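Local atomic coordinates of transcriptional regulator (Streptococcus dysgalactiae, PDB entry 4YV9), a protein that is a quorum-sensing transcriptional regulator, the receptor for SHP pheromone peptides, and probably switches target genes by binding DNA through an N-terminal helix-turn-helix domain. Residues F171-E175 with Q176-N180. Sequence-based numbering, arbitrary orientation.
Sequences FAYSE and QNKTN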
ATOM      1  N   PHE B 171     -12.569   8.248  -5.049  1.00 44.20           N
ATOM      2  CA  PHE B 171     -11.546   8.016  -4.032  1.00 41.51           C
ATOM      3  C   PHE B 171     -10.216   8.494  -4.578  1.00 50.40           C
ATOM      4  O   PHE B 171     -10.028   8.576  -5.792  1.00 53.86           O
ATOM      5  CB  PHE B 171     -11.459   6.543  -3.627  1.00 39.12           C
ATOM      6  CG  PHE B 171     -10.793   5.678  -4.652  1.00 44.28           C
ATOM      7  CD1 PHE B 171     -11.515   5.168  -5.721  1.00 40.59           C
ATOM      8  CD2 PHE B 171      -9.439   5.387  -4.559  1.00 39.65           C
ATOM      9  CE1 PHE B 171     -10.892   4.382  -6.683  1.00 45.56           C
ATOM     10  CE2 PHE B 171      -8.823   4.603  -5.501  1.00 43.06           C
ATOM     11  CZ  PHE B 171      -9.541   4.102  -6.570  1.00 44.19           C
ATOM     12  N   ALA B 172      -9.284   8.801  -3.687  1.00 54.35           N
ATOM     13  CA  ALA B 172      -7.985   9.284  -4.138  1.00 66.17           C
ATOM     14  C   ALA B 172      -6.881   8.289  -3.823  1.00 57.77           C
ATOM     15  O   ALA B 172      -6.818   7.753  -2.714  1.00 55.55           O
ATOM     16  CB  ALA B 172      -7.676  10.631  -3.509  1.00 72.20           C
ATOM     17  N   TYR B 173      -6.020   8.039  -4.806  1.00 60.88           N
ATOM     18  CA  TYR B 173      -4.794   7.289  -4.557  1.00 62.61           C
ATOM     19  C   TYR B 173      -3.648   7.829  -5.387  1.00 63.39           C
ATOM     20  O   TYR B 173      -3.846   8.654  -6.279  1.00 70.75           O
ATOM     21  CB  TYR B 173      -4.986   5.796  -4.843  1.00 60.98           C
ATOM     22  CG  TYR B 173      -5.031   5.402  -6.306  1.00 56.32           C
ATOM     23  CD1 TYR B 173      -6.180   5.588  -7.064  1.00 63.69           C
ATOM     24  CD2 TYR B 173      -3.933   4.808  -6.923  1.00 55.74           C
ATOM     25  CE1 TYR B 173      -6.234   5.203  -8.404  1.00 60.21           C
ATOM     26  CE2 TYR B 173      -3.972   4.431  -8.263  1.00 57.71           C
ATOM     27  CZ  TYR B 173      -5.128   4.630  -8.996  1.00 63.06           C
ATOM     28  OH  TYR B 173      -5.183   4.251 -10.321  1.00 62.38           O
ATOM     29  N   SER B 174      -2.442   7.364  -5.090  1.00 58.20           N
ATOM     30  CA  SER B 174      -1.303   7.682  -5.938  1.00 62.10           C
ATOM     31  C   SER B 174      -0.584   6.404  -6.308  1.00 59.52           C
ATOM     32  O   SER B 174      -0.847   5.342  -5.740  1.00 58.98           O
ATOM     33  CB  SER B 174      -0.335   8.642  -5.243  1.00 63.93           C
ATOM     34  OG  SER B 174       0.423   7.969  -4.251  1.00 66.23           O
ATOM     35  N   GLU B 175       0.344   6.524  -7.245  1.00 59.43           N
ATOM     36  CA  GLU B 175       1.141   5.398  -7.678  1.00 65.20           C
ATOM     37  C   GLU B 175       1.939   4.826  -6.497  1.00 67.62           C
ATOM     38  O   GLU B 175       2.185   3.624  -6.433  1.00 67.96           O
ATOM     39  CB  GLU B 175       2.063   5.820  -8.831  1.00 68.81           C
ATOM     40  CG  GLU B 175       1.344   6.623  -9.938  1.00 78.64           C
ATOM     41  CD  GLU B 175       2.296   7.264 -10.973  1.00 91.77           C
ATOM     42  OE1 GLU B 175       3.458   6.815 -11.102  1.00 96.52           O
ATOM     43  OE2 GLU B 175       1.879   8.220 -11.668  1.00 89.57           O
ATOM     44  N   GLN B 176       2.325   5.683  -5.552  1.00 51.25           N
ATOM     45  CA  GLN B 176       3.164   5.245  -4.437  1.00 51.88           C
ATOM     46  C   GLN B 176       2.395   4.650  -3.283  1.00 51.32           C
ATOM     47  O   GLN B 176       2.991   4.029  -2.407  1.00 67.31           O
ATOM     48  CB  GLN B 176       4.008   6.402  -3.887  1.00 42.36           C
ATOM     49  CG  GLN B 176       5.255   6.669  -4.687  1.00 58.55           C
ATOM     50  CD  GLN B 176       4.956   7.314  -6.018  1.00 60.22           C
ATOM     51  OE1 GLN B 176       4.053   8.144  -6.126  1.00 65.47           O
ATOM     52  NE2 GLN B 176       5.700   6.924  -7.045  1.00 62.09           N
ATOM     53  N   ASN B 177       1.083   4.863  -3.260  1.00 45.28           N
ATOM     54  CA  ASN B 177       0.268   4.400  -2.149  1.00 43.96           C
ATOM     55  C   ASN B 177      -1.131   3.970  -2.597  1.00 36.25           C
ATOM     56  O   ASN B 177      -2.018   4.797  -2.801  1.00 44.80           O
ATOM     57  CB  ASN B 177       0.171   5.495  -1.083  1.00 50.04           C
ATOM     58  CG  ASN B 177      -0.394   4.978   0.226  1.00 54.92           C
ATOM     59  OD1 ASN B 177      -0.637   3.777   0.373  1.00 53.46           O
ATOM     60  ND2 ASN B 177      -0.599   5.879   1.187  1.00 51.56           N
ATOM     61  N   LYS B 178      -1.326   2.670  -2.754  1.00 38.73           N
ATOM     62  CA  LYS B 178      -2.605   2.169  -3.227  1.00 42.77           C
ATOM     63  C   LYS B 178      -3.468   1.632  -2.101  1.00 41.25           C
ATOM     64  O   LYS B 178      -4.382   0.837  -2.325  1.00 36.77           O
ATOM     65  CB  LYS B 178      -2.371   1.116  -4.294  1.00 45.65           C
ATOM     66  CG  LYS B 178      -1.869   1.789  -5.574  1.00 49.96           C
ATOM     67  CD  LYS B 178      -1.226   0.813  -6.486  1.00 53.34           C
ATOM     68  CE  LYS B 178      -0.881   1.466  -7.802  1.00 47.46           C
ATOM     69  NZ  LYS B 178      -0.084   0.501  -8.573  1.00 51.42           N
ATOM     70  N   THR B 179      -3.186   2.100  -0.891  1.00 40.39           N
ATOM     71  CA  THR B 179      -3.926   1.659   0.276  1.00 37.11           C
ATOM     72  C   THR B 179      -5.413   1.887   0.072  1.00 37.44           C
ATOM     73  O   THR B 179      -6.197   0.956   0.218  1.00 37.97           O
ATOM     74  CB  THR B 179      -3.447   2.377   1.543  1.00 39.27           C
ATOM     75  OG1 THR B 179      -2.059   2.085   1.737  1.00 46.61           O
ATOM     76  CG2 THR B 179      -4.221   1.890   2.748  1.00 46.58           C
ATOM     77  N   ASN B 180      -5.810   3.102  -0.302  1.00 34.89           N
ATOM     78  CA  ASN B 180      -7.245   3.348  -0.465  1.00 36.37           C
ATOM     79  C   ASN B 180      -7.849   2.600  -1.653  1.00 38.81           C
ATOM     80  O   ASN B 180      -9.013   2.228  -1.618  1.00 36.03           O
ATOM     81  CB  ASN B 180      -7.545   4.837  -0.605  1.00 33.90           C
ATOM     82  CG  ASN B 180      -7.334   5.582   0.686  1.00 41.47           C
ATOM     83  OD1 ASN B 180      -7.087   4.966   1.728  1.00 39.33           O
ATOM     84  ND2 ASN B 180      -7.400   6.914   0.631  1.00 38.96           N
TER
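The Y173 ring meets K178 obliquely: CD2 of Y173 lies 3.9 Å from CG of K178. Beyond that point the lysine chain runs extended, and its NZ ends in a salt bridge with E218. The F171 ring also comes in obliquely on the first turn of the next helix, its CD2 4.3 Å from the carbonyl carbon of N180. At the turn, the Q176 side chain bends at chi2 (73°), which lays its amide alongside E175, with OE1 of Q176 4.1 Å from CB of E175.

S174 to N177 form a type I beta turn, with E175 and Q176 at its centre. Its closing bond, N177 N to S174 O, measures 3.2 Å. The S174 hydroxyl, set between its own backbone N and carbonyl carbon (chi1 75°), faces into the turn and takes weak bonds from the N of both Q176 and N177. N177 turns its side chain onward: its OD1 receives T179 OG1 at 2.6 Å in the carbonyl plane, on a lone pair, and more weakly T179 N. N180 ND2 reaches back to A172 O in a weak bond of 3.5 Å; its stronger partner is E61 of the second subunit.

Q176 and K178 touch the bound peptide, and N177 packs against N177 of the second subunit, placing this loop at the dimer interface. The loop links helix 157-169 to helix 179-197, with K178 at the N-cap position of the latter. F171 packs on K181 and V184 of that helix, and N180 on Y142 and I145 of helix 142-151.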